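Local structure of attachment invasion locus protein (3QRA) at residues G3-S8 with L32-E37; Y11-V16 with N26-N31; Y71-A76 with S135-K140; L92-G97 with S112-A117. The protein promotes the invasion of eukaryotic cells by the bacterium, as an outer-membrane beta-barrel adhesin whose mechanism is not known. All coordinates share one frame; numbering follows the deposited sequence.

Contact 1: G3-S8 with L32-E37; sequences GESSIS and LKYRYE. With C8E ((hydroxyethyloxy)tri(ethyloxy)octane), chain E.
Ser6 and Arg35 face each other as a hydrogen-bonded pair between the first two strands of the antiparallel barrel. Ser6 N donates to Arg35 O at 2.9 Å, and Arg35 N donates back to Ser6 O at 2.8 Å. Ser8 and Lys33 repeat this double exchange, while Ser5, Ile7, Tyr34 and Tyr36 in between bond outward to the flanking chain. Further along, Gly3 N donates to Glu37 O and Glu37 N to Glu4 O.

The side chains of Ser6, Ser8, Lys33 and Arg35 share one face, which is buried and polar. Water 1 joins Ser6 OG (2.7 Å) to Glu37 OE2 (2.7 Å) and bonds weakly to Glu4 O. Water 2 bonds to Ser8 OG and weakly to Lys33 O. Glu4 OE1 lies only 4.4 Å from Glu37 OE2, but Arg156 forms a salt bridge with each carboxylate, which probably offsets the repulsion. Glu37 OE1 also meets Arg81 and Met1 N, which bonds to Glu4 OE1 as well; the extended Arg35 reaches Ser87 and Gln123, and Lys33 NZ reaches Asn31, Asp133 and Ser135.

The other face is mixed. With its CG anti to the backbone N (chi1 169°), the Tyr34 ring leans along Ser5. Its CE1 is 3.8 Å from Ser5 CB, and the hydroxyls Ser5 OG and Tyr34 OH lie 3.2 Å apart. Ser5 OG also lies near the plane of the Tyr36 ring, at its edge. Ile7 CD1 sits 4.3 Å from Tyr34 CB, and a detergent tail touches Tyr34. The chemistry implies a wall with a charged, well-satisfied interior and an exterior that accepts alkyl chains.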
# COMPACT_ATOMS: atom_id res chain seq x y z
N GLY A 3 14.02 -19.26 7.82
CA GLY A 3 14.16 -19.71 6.45
C GLY A 3 12.86 -19.73 5.67
O GLY A 3 12.85 -20.06 4.48
N GLU A 4 11.76 -19.36 6.31
CA GLU A 4 10.45 -19.40 5.64
C GLU A 4 10.09 -18.09 4.97
O GLU A 4 10.33 -17.01 5.51
CB GLU A 4 9.34 -19.83 6.60
CG GLU A 4 9.46 -21.30 7.02
CD GLU A 4 8.33 -21.76 7.92
OE1 GLU A 4 7.64 -20.90 8.52
OE2 GLU A 4 8.14 -22.98 8.05
N SER A 5 9.49 -18.22 3.78
CA SER A 5 9.01 -17.10 2.99
C SER A 5 7.49 -17.04 3.04
O SER A 5 6.83 -18.09 3.08
CB SER A 5 9.43 -17.29 1.52
OG SER A 5 10.83 -17.34 1.37
N SER A 6 6.95 -15.83 3.01
CA SER A 6 5.51 -15.64 2.88
C SER A 6 5.25 -14.72 1.69
O SER A 6 5.87 -13.68 1.55
CB SER A 6 4.93 -15.00 4.14
OG SER A 6 5.24 -15.78 5.30
N ILE A 7 4.32 -15.11 0.83
CA ILE A 7 3.98 -14.27 -0.29
C ILE A 7 2.47 -14.05 -0.24
O ILE A 7 1.71 -15.01 -0.04
CB ILE A 7 4.41 -14.92 -1.64
CG1 ILE A 7 4.01 -14.06 -2.84
CG2 ILE A 7 3.83 -16.33 -1.77
CD1 ILE A 7 4.72 -12.72 -2.88
N SER A 8 2.06 -12.80 -0.39
CA SER A 8 0.65 -12.47 -0.38
C SER A 8 0.26 -11.44 -1.43
O SER A 8 1.07 -10.58 -1.81
CB SER A 8 0.20 -11.99 1.01
OG SER A 8 0.94 -10.86 1.46
N LEU A 32 1.27 -6.37 -3.22
CA LEU A 32 2.03 -7.61 -3.10
C LEU A 32 2.99 -7.46 -1.93
O LEU A 32 3.68 -6.43 -1.82
CB LEU A 32 2.83 -7.87 -4.37
CG LEU A 32 1.99 -8.11 -5.64
CD1 LEU A 32 2.83 -7.92 -6.90
CD2 LEU A 32 1.37 -9.50 -5.60
N LYS A 33 3.03 -8.45 -1.04
CA LYS A 33 4.03 -8.42 0.04
C LYS A 33 4.82 -9.71 0.04
O LYS A 33 4.27 -10.79 -0.24
CB LYS A 33 3.40 -8.18 1.42
CG LYS A 33 2.82 -6.77 1.59
CD LYS A 33 2.97 -6.32 3.07
CE LYS A 33 2.35 -4.95 3.32
NZ LYS A 33 0.85 -5.00 3.31
N TYR A 34 6.11 -9.60 0.35
CA TYR A 34 7.00 -10.76 0.42
C TYR A 34 7.78 -10.67 1.72
O TYR A 34 8.41 -9.66 2.00
CB TYR A 34 7.97 -10.80 -0.76
CG TYR A 34 9.06 -11.83 -0.56
CD1 TYR A 34 8.82 -13.18 -0.77
CD2 TYR A 34 10.32 -11.46 -0.11
CE1 TYR A 34 9.81 -14.13 -0.56
CE2 TYR A 34 11.32 -12.40 0.10
CZ TYR A 34 11.06 -13.73 -0.13
OH TYR A 34 12.06 -14.65 0.09
N ARG A 35 7.72 -11.74 2.51
CA ARG A 35 8.36 -11.78 3.82
C ARG A 35 9.37 -12.90 3.85
O ARG A 35 9.14 -13.97 3.28
CB ARG A 35 7.32 -12.02 4.91
CG ARG A 35 7.90 -12.19 6.32
CD ARG A 35 6.79 -12.54 7.30
NE ARG A 35 7.28 -12.82 8.65
CZ ARG A 35 6.47 -13.14 9.65
NH1 ARG A 35 5.17 -13.23 9.41
NH2 ARG A 35 6.95 -13.38 10.88
N TYR A 36 10.49 -12.66 4.52
CA TYR A 36 11.47 -13.72 4.72
C TYR A 36 11.91 -13.67 6.17
O TYR A 36 12.28 -12.62 6.68
CB TYR A 36 12.67 -13.57 3.80
CG TYR A 36 13.64 -14.74 3.91
CD1 TYR A 36 13.46 -15.88 3.12
CD2 TYR A 36 14.70 -14.72 4.80
CE1 TYR A 36 14.31 -16.94 3.21
CE2 TYR A 36 15.57 -15.82 4.90
CZ TYR A 36 15.37 -16.92 4.09
OH TYR A 36 16.20 -18.02 4.14
N GLU A 37 11.86 -14.80 6.83
CA GLU A 37 12.20 -14.91 8.22
C GLU A 37 13.65 -15.44 8.35
O GLU A 37 13.91 -16.50 7.94
CB GLU A 37 11.21 -15.80 8.96
CG GLU A 37 9.83 -15.21 9.12
CD GLU A 37 8.81 -16.13 9.70
OE1 GLU A 37 8.89 -16.47 10.86
OE2 GLU A 37 7.91 -16.51 8.97
C1 C8E E . 6.83 -8.15 -3.15
C2 C8E E . 7.23 -6.69 -3.03
C3 C8E E . 8.67 -6.58 -2.54
C4 C8E E . 9.34 -5.32 -3.07
C5 C8E E . 10.07 -4.59 -1.95
C6 C8E E . 11.55 -4.41 -2.29
C7 C8E E . 12.21 -3.43 -1.33
C8 C8E E . 13.73 -3.47 -1.47
O HOH W 1 7.69 -15.96 6.32
O HOH W 2 3.38 -11.77 2.65

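Contact 2: Y11-V16 with N26-N31; sequences YAQSRV and NPRGFN. With C8E ((hydroxyethyloxy)tri(ethyloxy)octane), chain G; C8E ((hydroxyethyloxy)tri(ethyloxy)octane), chain B.
The first beta hairpin of the eight-stranded barrel contains this contact, where strand 5-18 meets the beginning of strand 28-37. The short strand segments are antiparallel but strongly twisted, with 134° between their directions. Ala12 and Gly29 form a hydrogen-bonded pair. Ala12 N donates to Gly29 O at 3.0 Å, but from well above the carbonyl plane, 56° out of it. The return bond, from Gly29 N to Ala12 O, is 2.9 Å. Ser14 N then donates to Pro27 O at 2.9 Å, so the pairing runs on past the start of the second strand.

Side chains join the pairing on both faces. Gln13 and Arg28 lie side by side and point the same way. Gln13 CD is 3.7 Å from Arg28 CG, and the amide and guanidinium planes stand 80° apart. Gln13 is set alongside by its CG, which is anti to the backbone N. One face of the Arg28 guanidinium is met by the carbonyl oxygen of Asn26. Pro27 packs its CG on Val16 CG2 at 3.9 Å, and its CB meets the CB of Ser14. Phe69 on strand 66-81 touches both Val16 and Pro27.

Toward the interior, Ser14 OG bonds to Thr148 and Thr51. The Asn31 amide bonds through ND2 to Phe48 O and Ser47. Ala12 CB rests on the Phe30 carbonyl, 3.8 Å from Phe30 O. Tyr11 instead turns away from the hairpin partner, out to bound detergent. The C6 atom of one detergent tail sits 3.5 Å above the centre of the Tyr11 ring.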
# COMPACT_ATOMS: atom_id res chain seq x y z
N TYR A 11 -6.03 -6.57 -1.62
CA TYR A 11 -6.70 -5.33 -1.98
C TYR A 11 -5.94 -4.17 -1.38
O TYR A 11 -5.39 -4.29 -0.27
CB TYR A 11 -8.11 -5.32 -1.40
CG TYR A 11 -9.01 -6.44 -1.87
CD1 TYR A 11 -9.73 -6.31 -3.05
CD2 TYR A 11 -9.15 -7.61 -1.12
CE1 TYR A 11 -10.57 -7.32 -3.48
CE2 TYR A 11 -9.98 -8.62 -1.54
CZ TYR A 11 -10.68 -8.48 -2.72
OH TYR A 11 -11.51 -9.48 -3.15
N ALA A 12 -5.87 -3.07 -2.12
CA ALA A 12 -5.41 -1.81 -1.55
C ALA A 12 -6.44 -0.71 -1.83
O ALA A 12 -7.01 -0.65 -2.92
CB ALA A 12 -4.05 -1.44 -2.11
N GLN A 13 -6.70 0.14 -0.84
CA GLN A 13 -7.63 1.24 -1.06
C GLN A 13 -7.06 2.48 -0.39
O GLN A 13 -6.63 2.42 0.76
CB GLN A 13 -9.01 0.91 -0.48
CG GLN A 13 -10.01 2.04 -0.63
CD GLN A 13 -11.37 1.56 -1.09
OE1 GLN A 13 -12.09 2.27 -1.80
NE2 GLN A 13 -11.75 0.35 -0.68
N SER A 14 -7.02 3.59 -1.12
CA SER A 14 -6.47 4.83 -0.60
C SER A 14 -7.56 5.86 -0.34
O SER A 14 -8.61 5.86 -0.99
CB SER A 14 -5.44 5.44 -1.57
OG SER A 14 -4.34 4.58 -1.81
N ARG A 15 -7.30 6.71 0.65
CA ARG A 15 -8.01 7.96 0.85
C ARG A 15 -6.99 9.06 0.53
O ARG A 15 -5.84 8.96 0.92
CB ARG A 15 -8.47 8.10 2.30
CG ARG A 15 -9.61 7.16 2.70
CD ARG A 15 -10.14 7.54 4.08
NE ARG A 15 -11.31 6.75 4.46
N VAL A 16 -7.43 10.07 -0.20
CA VAL A 16 -6.54 11.14 -0.64
C VAL A 16 -7.11 12.47 -0.19
O VAL A 16 -8.26 12.79 -0.50
CB VAL A 16 -6.38 11.14 -2.17
CG1 VAL A 16 -5.44 12.25 -2.61
CG2 VAL A 16 -5.87 9.79 -2.64
N ASN A 26 -11.99 7.17 -3.28
CA ASN A 26 -12.14 6.25 -4.41
C ASN A 26 -10.94 5.37 -4.85
O ASN A 26 -11.15 4.25 -5.30
CB ASN A 26 -12.68 6.99 -5.64
CG ASN A 26 -14.02 7.66 -5.37
OD1 ASN A 26 -14.11 8.88 -5.32
ND2 ASN A 26 -15.06 6.85 -5.20
N PRO A 27 -9.70 5.88 -4.77
CA PRO A 27 -8.62 5.12 -5.42
C PRO A 27 -8.45 3.69 -4.88
O PRO A 27 -8.43 3.48 -3.67
CB PRO A 27 -7.37 5.96 -5.15
CG PRO A 27 -7.90 7.36 -4.92
CD PRO A 27 -9.22 7.17 -4.22
N ARG A 28 -8.30 2.74 -5.80
CA ARG A 28 -8.23 1.32 -5.44
C ARG A 28 -7.18 0.61 -6.28
O ARG A 28 -6.83 1.05 -7.38
CB ARG A 28 -9.59 0.66 -5.69
CG ARG A 28 -10.67 1.11 -4.72
CD ARG A 28 -11.92 0.27 -4.84
NE ARG A 28 -12.63 0.53 -6.08
CZ ARG A 28 -13.62 1.41 -6.19
NH1 ARG A 28 -14.01 2.12 -5.14
NH2 ARG A 28 -14.22 1.58 -7.36
N GLY A 29 -6.67 -0.50 -5.77
CA GLY A 29 -5.68 -1.26 -6.50
C GLY A 29 -5.31 -2.49 -5.70
O GLY A 29 -6.17 -3.13 -5.08
N PHE A 30 -4.02 -2.79 -5.69
CA PHE A 30 -3.54 -4.04 -5.11
C PHE A 30 -2.20 -3.87 -4.40
O PHE A 30 -1.52 -2.84 -4.51
CB PHE A 30 -3.43 -5.12 -6.21
CG PHE A 30 -2.31 -4.87 -7.17
CD1 PHE A 30 -1.06 -5.45 -6.96
CD2 PHE A 30 -2.48 -4.02 -8.25
CE1 PHE A 30 -0.01 -5.20 -7.83
CE2 PHE A 30 -1.44 -3.77 -9.12
CZ PHE A 30 -0.20 -4.35 -8.91
N ASN A 31 -1.83 -4.91 -3.66
CA ASN A 31 -0.64 -4.91 -2.83
C ASN A 31 -0.01 -6.29 -2.87
O ASN A 31 -0.69 -7.28 -2.63
CB ASN A 31 -1.04 -4.53 -1.40
CG ASN A 31 0.08 -4.68 -0.40
OD1 ASN A 31 -0.15 -5.18 0.70
ND2 ASN A 31 1.29 -4.23 -0.76
C1 C8E G . -8.52 -2.99 1.82
C2 C8E G . -9.81 -2.98 1.00
C3 C8E G . -10.46 -4.36 0.97
C4 C8E G . -11.91 -4.30 0.50
C5 C8E G . -12.45 -5.70 0.20
C6 C8E G . -12.89 -5.84 -1.26
C7 C8E G . -14.29 -6.43 -1.35
C8 C8E G . -14.81 -6.43 -2.78
C1 C8E B . 0.72 -13.67 -6.29
C2 C8E B . 0.89 -14.55 -5.06
C3 C8E B . -0.36 -14.52 -4.18
C4 C8E B . -0.84 -15.92 -3.84
C5 C8E B . -2.29 -16.14 -4.28
C6 C8E B . -3.20 -16.14 -3.06
C7 C8E B . -4.64 -15.80 -3.43
C8 C8E B . -5.37 -15.14 -2.25
O9 C8E B . -6.01 -13.98 -2.73
C10 C8E B . -6.83 -13.34 -1.77
C11 C8E B . -6.46 -11.86 -1.83
O12 C8E B . -7.31 -11.12 -0.99
C13 C8E B . -7.19 -11.51 0.34
C14 C8E B . -8.47 -11.20 1.10
O15 C8E B . -8.19 -11.31 2.47
C16 C8E B . -8.25 -12.65 2.93
C17 C8E B . -9.65 -13.21 2.71

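Contact 3: Y71-A76 with S135-K140; sequences YYSVTA and SYEYSK. With C8E ((hydroxyethyloxy)tri(ethyloxy)octane), chain F; C8E ((hydroxyethyloxy)tri(ethyloxy)octane), chain H.
Glu137 takes two hydroxyls, those of Tyr71 and Ser73, on one carboxylate oxygen inside the beta barrel, linking strands that are not neighbours in the sheet. The axes of the two strand segments, on strands 66-81 and 130-141, come no closer than 9.7 Å. The CG of Glu137 is anti to the backbone N (chi1 178°), and the chain stays extended beyond CG. Tyr71 OH reaches Glu137 OE2 at 2.7 Å from the anti side, and Ser73 OG reaches Glu137 OE2 at 2.6 Å from the syn side. Both lie somewhat out of the carboxylate plane. The Tyr71 ring is turned 59° from the carboxylate plane, with OE2 at the ring edge. The other oxygen is held by solvent. Waters 4 and 5 donate to Glu137 OE1, and each also bonds to Thr75 OG1. Four donors on one buried carboxylate would probably favour its ionised form.

Ser139 adds packing and sends its own hydroxyl to Leu116 O. Met150 touches Glu137 from strand 144-156. Outside the barrel wall, detergent molecules lie against the rings of Tyr72 and Tyr136. Beside the carboxylate, Ser139 CB meets the edge of the Tyr71 ring, 3.6 Å from Tyr71 OH.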
# COMPACT_ATOMS: atom_id res chain seq x y z
N TYR A 71 -1.22 6.18 -7.57
CA TYR A 71 -0.28 6.12 -6.47
C TYR A 71 0.40 4.77 -6.46
O TYR A 71 -0.21 3.77 -6.58
CB TYR A 71 -1.02 6.30 -5.15
CG TYR A 71 -0.19 6.09 -3.89
CD1 TYR A 71 0.65 7.06 -3.42
CD2 TYR A 71 -0.26 4.91 -3.18
CE1 TYR A 71 1.37 6.87 -2.27
CE2 TYR A 71 0.46 4.74 -2.02
CZ TYR A 71 1.28 5.72 -1.58
OH TYR A 71 2.00 5.56 -0.45
N TYR A 72 1.69 4.76 -6.29
CA TYR A 72 2.32 3.57 -5.92
C TYR A 72 3.47 3.71 -4.96
O TYR A 72 3.97 4.77 -4.75
CB TYR A 72 2.73 2.77 -7.08
CG TYR A 72 3.67 3.39 -7.98
CD1 TYR A 72 3.23 4.13 -9.05
CD2 TYR A 72 5.02 3.17 -7.83
CE1 TYR A 72 4.13 4.69 -9.91
CE2 TYR A 72 5.95 3.70 -8.69
CZ TYR A 72 5.52 4.47 -9.75
OH TYR A 72 6.47 5.01 -10.61
N SER A 73 3.82 2.58 -4.38
CA SER A 73 4.81 2.67 -3.32
C SER A 73 5.61 1.39 -3.24
O SER A 73 5.13 0.31 -3.58
CB SER A 73 4.13 2.96 -1.97
OG SER A 73 3.36 1.86 -1.52
N VAL A 74 6.85 1.55 -2.79
CA VAL A 74 7.71 0.40 -2.50
C VAL A 74 8.25 0.67 -1.11
O VAL A 74 8.86 1.72 -0.85
CB VAL A 74 8.86 0.26 -3.51
CG1 VAL A 74 9.83 -0.86 -3.07
CG2 VAL A 74 8.32 -0.06 -4.89
N THR A 75 7.97 -0.25 -0.19
CA THR A 75 8.39 -0.07 1.21
C THR A 75 8.97 -1.36 1.77
O THR A 75 8.74 -2.44 1.24
CB THR A 75 7.22 0.39 2.12
OG1 THR A 75 6.17 -0.57 2.08
CG2 THR A 75 6.66 1.77 1.70
N ALA A 76 9.73 -1.26 2.85
CA ALA A 76 10.34 -2.46 3.43
C ALA A 76 10.64 -2.22 4.89
O ALA A 76 10.72 -1.07 5.34
CB ALA A 76 11.62 -2.83 2.69
N SER A 135 -2.31 -4.09 6.52
CA SER A 135 -1.42 -2.98 6.86
C SER A 135 -1.99 -1.62 6.47
O SER A 135 -2.95 -1.53 5.71
CB SER A 135 -0.03 -3.18 6.23
OG SER A 135 -0.03 -2.85 4.85
N TYR A 136 -1.39 -0.58 7.04
CA TYR A 136 -1.72 0.80 6.70
C TYR A 136 -0.44 1.51 6.29
O TYR A 136 0.66 1.21 6.80
CB TYR A 136 -2.38 1.52 7.89
CG TYR A 136 -2.57 3.00 7.63
CD1 TYR A 136 -3.65 3.46 6.87
CD2 TYR A 136 -1.68 3.95 8.14
CE1 TYR A 136 -3.83 4.81 6.63
CE2 TYR A 136 -1.86 5.31 7.90
CZ TYR A 136 -2.93 5.73 7.14
OH TYR A 136 -3.12 7.07 6.89
N GLU A 137 -0.58 2.43 5.34
CA GLU A 137 0.54 3.18 4.82
C GLU A 137 0.15 4.64 4.69
O GLU A 137 -0.98 4.94 4.38
CB GLU A 137 0.89 2.63 3.45
CG GLU A 137 2.02 3.34 2.74
CD GLU A 137 2.39 2.56 1.50
OE1 GLU A 137 2.96 1.46 1.66
OE2 GLU A 137 2.08 3.02 0.38
N TYR A 138 1.10 5.54 4.92
CA TYR A 138 0.87 6.98 4.82
C TYR A 138 1.99 7.62 4.01
O TYR A 138 3.16 7.27 4.16
CB TYR A 138 0.84 7.60 6.21
CG TYR A 138 0.75 9.11 6.21
CD1 TYR A 138 -0.47 9.75 5.99
CD2 TYR A 138 1.87 9.89 6.45
CE1 TYR A 138 -0.56 11.15 6.00
CE2 TYR A 138 1.80 11.28 6.47
CZ TYR A 138 0.59 11.90 6.24
OH TYR A 138 0.52 13.28 6.27
N SER A 139 1.63 8.53 3.11
CA SER A 139 2.64 9.31 2.41
C SER A 139 2.12 10.72 2.21
O SER A 139 0.97 10.90 1.81
CB SER A 139 2.99 8.66 1.07
OG SER A 139 4.01 9.38 0.38
N LYS A 140 2.95 11.71 2.50
CA LYS A 140 2.59 13.09 2.23
C LYS A 140 3.37 13.61 1.03
O LYS A 140 4.60 13.67 1.05
CB LYS A 140 2.79 14.01 3.45
CG LYS A 140 2.18 15.40 3.23
CD LYS A 140 2.06 16.19 4.52
CE LYS A 140 1.34 17.52 4.27
NZ LYS A 140 1.11 18.25 5.54
C1 C8E F . 3.67 -5.55 -10.56
C2 C8E F . 3.01 -4.24 -10.99
C3 C8E F . 4.06 -3.19 -11.35
C4 C8E F . 3.49 -2.14 -12.30
C5 C8E F . 3.65 -0.74 -11.72
C6 C8E F . 4.37 0.17 -12.71
C7 C8E F . 4.12 1.64 -12.39
C8 C8E F . 4.96 2.54 -13.29
O9 C8E F . 4.30 3.77 -13.48
C1 C8E H . -3.65 -3.72 10.63
C2 C8E H . -3.02 -2.34 10.52
C3 C8E H . -2.38 -1.91 11.83
C4 C8E H . -1.32 -0.83 11.60
C5 C8E H . -1.57 0.40 12.47
C6 C8E H . -1.70 1.67 11.63
C7 C8E H . -2.55 2.71 12.36
C8 C8E H . -2.74 3.97 11.52
O9 C8E H . -4.02 4.51 11.76
O HOH W 3 -0.45 5.72 1.34
O HOH W 4 4.08 -0.49 0.25
O HOH W 5 3.91 0.29 3.76

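Contact 4: L92-G97 with S112-A117; sequences LGAGHG and SKTSLA. With C8E ((hydroxyethyloxy)tri(ethyloxy)octane), chain D.
Backbone hydrogen bonds tie Gly93, Gly95 and Gly97 to Ala117, Ser115 and Lys113. Each pair exchanges two bonds, so six in all join the hairpin strands 86-102 and 108-124. They are even in length: Gly95 N to Ser115 O is 2.9 Å, and so is Lys113 N to Gly97 O. Their geometry is less even. Ala117 N stands above the carbonyl plane of Gly93 O, 58° out of it, whereas Ser115 N lies in the carbonyl plane of Gly95 O. CA-H...O contacts fill in between, such as Thr114 CA to Gly95 O at 3.2 Å.

One side-chain hydrogen bond crosses the strands. His96 ND1 and Thr114 OG1 are 2.8 Å apart, with a fairly straight angle of 162°. Thr114 OG1 is beside its own backbone N and anti to the carbonyl carbon (chi1 -55°), which turns it to the edge of the imidazole. Ser112 OG comes near the same ring, 3.7 Å from His96 CE1.

Nonpolar side chains mostly lie against polar backbone atoms. Ala117 CB rests on the glycine-rich strand, 3.7 Å from Gly95 N. Leu92 CD1 lies on Ala117 O, and Leu116 CD2 on Gly93 O. A detergent tail packs by Lys113, with its C3 at 3.8 Å from Lys113 CB.

The hairpin is flanked on both edges. Strand 66-81 bonds to Leu92, Ala94 and His96 through Ala76, Val74 and Tyr72, and the Tyr72 ring meets the His96 ring. Strand 130-141 takes the other edge, where Ser115 OG bonds to Lys140 O and Ala117 touches Ser139.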
# COMPACT_ATOMS: atom_id res chain seq x y z
N LEU A 92 9.17 1.32 5.74
CA LEU A 92 9.61 2.62 5.28
C LEU A 92 10.00 2.49 3.82
O LEU A 92 10.52 1.45 3.38
CB LEU A 92 10.83 3.09 6.08
CG LEU A 92 11.37 4.47 5.71
CD1 LEU A 92 10.37 5.54 6.05
CD2 LEU A 92 12.70 4.73 6.44
N GLY A 93 9.75 3.54 3.05
CA GLY A 93 10.13 3.50 1.65
C GLY A 93 9.69 4.76 0.93
O GLY A 93 9.77 5.85 1.48
N ALA A 94 9.24 4.58 -0.31
CA ALA A 94 8.87 5.71 -1.14
C ALA A 94 7.46 5.54 -1.70
O ALA A 94 7.05 4.43 -2.07
CB ALA A 94 9.87 5.87 -2.30
N GLY A 95 6.74 6.65 -1.73
CA GLY A 95 5.46 6.74 -2.41
C GLY A 95 5.58 7.72 -3.57
O GLY A 95 6.35 8.68 -3.50
N HIS A 96 4.82 7.47 -4.63
CA HIS A 96 4.83 8.30 -5.82
C HIS A 96 3.39 8.48 -6.26
O HIS A 96 2.69 7.50 -6.51
CB HIS A 96 5.65 7.67 -6.95
CG HIS A 96 5.68 8.47 -8.21
ND1 HIS A 96 6.51 9.56 -8.39
CD2 HIS A 96 4.96 8.36 -9.36
CE1 HIS A 96 6.31 10.07 -9.59
NE2 HIS A 96 5.38 9.37 -10.20
N GLY A 97 2.96 9.73 -6.32
CA GLY A 97 1.63 10.08 -6.77
C GLY A 97 1.64 10.91 -8.03
O GLY A 97 2.54 11.72 -8.26
N SER A 112 3.18 15.44 -10.42
CA SER A 112 3.58 14.20 -9.79
C SER A 112 4.65 14.47 -8.73
O SER A 112 5.37 15.46 -8.79
CB SER A 112 4.05 13.17 -10.83
OG SER A 112 5.42 13.32 -11.15
N LYS A 113 4.71 13.59 -7.74
CA LYS A 113 5.59 13.80 -6.60
C LYS A 113 6.00 12.48 -5.99
O LYS A 113 5.19 11.55 -5.89
CB LYS A 113 4.90 14.68 -5.55
CG LYS A 113 5.66 14.84 -4.24
CD LYS A 113 6.88 15.74 -4.40
CE LYS A 113 7.62 15.93 -3.08
NZ LYS A 113 8.80 16.82 -3.22
N THR A 114 7.26 12.41 -5.57
CA THR A 114 7.77 11.27 -4.81
C THR A 114 8.16 11.74 -3.42
O THR A 114 8.84 12.76 -3.26
CB THR A 114 9.01 10.66 -5.48
OG1 THR A 114 8.70 10.32 -6.83
CG2 THR A 114 9.48 9.42 -4.72
N SER A 115 7.74 11.00 -2.40
CA SER A 115 8.07 11.35 -1.03
C SER A 115 8.26 10.08 -0.24
O SER A 115 8.13 8.98 -0.79
CB SER A 115 6.95 12.19 -0.41
OG SER A 115 7.38 12.78 0.81
N LEU A 116 8.58 10.21 1.03
CA LEU A 116 8.66 9.04 1.90
C LEU A 116 7.28 8.41 2.09
O LEU A 116 6.25 9.11 2.09
CB LEU A 116 9.22 9.44 3.27
CG LEU A 116 10.69 9.85 3.28
CD1 LEU A 116 11.07 10.43 4.64
CD2 LEU A 116 11.58 8.65 2.91
N ALA A 117 7.26 7.09 2.22
CA ALA A 117 6.05 6.39 2.63
C ALA A 117 6.35 5.60 3.90
O ALA A 117 7.45 5.06 4.05
CB ALA A 117 5.56 5.46 1.53
C1 C8E D . -0.73 13.66 -6.54
C2 C8E D . 0.48 14.40 -7.10
C3 C8E D . 1.18 15.19 -6.01
C4 C8E D . 0.89 16.68 -6.09
C5 C8E D . 1.92 17.46 -5.29
C6 C8E D . 2.32 18.75 -6.00
C7 C8E D . 3.57 18.57 -6.85
C8 C8E D . 3.69 19.69 -7.88

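All four contacts belong to one closed, eight-stranded antiparallel barrel. Contacts 1 and 2 share the first hairpin, strands 5-18 and 28-37, with centres about 22 Å apart along its length. Contact 2 is the inner one in sequence. Contacts 3 and 4 follow later in the chain, and contact 4 falls between the two segments of contact 3. Their centres are about 7 Å apart, because strands 66-81 and 130-141 flank the hairpin of contact 4. Contacts 1 and 3 touch although their centres are about 18 Å apart. Contacts 1, 2 and 4 therefore join strands that are consecutive in the chain, while contact 3 ties distant strands together across the interior.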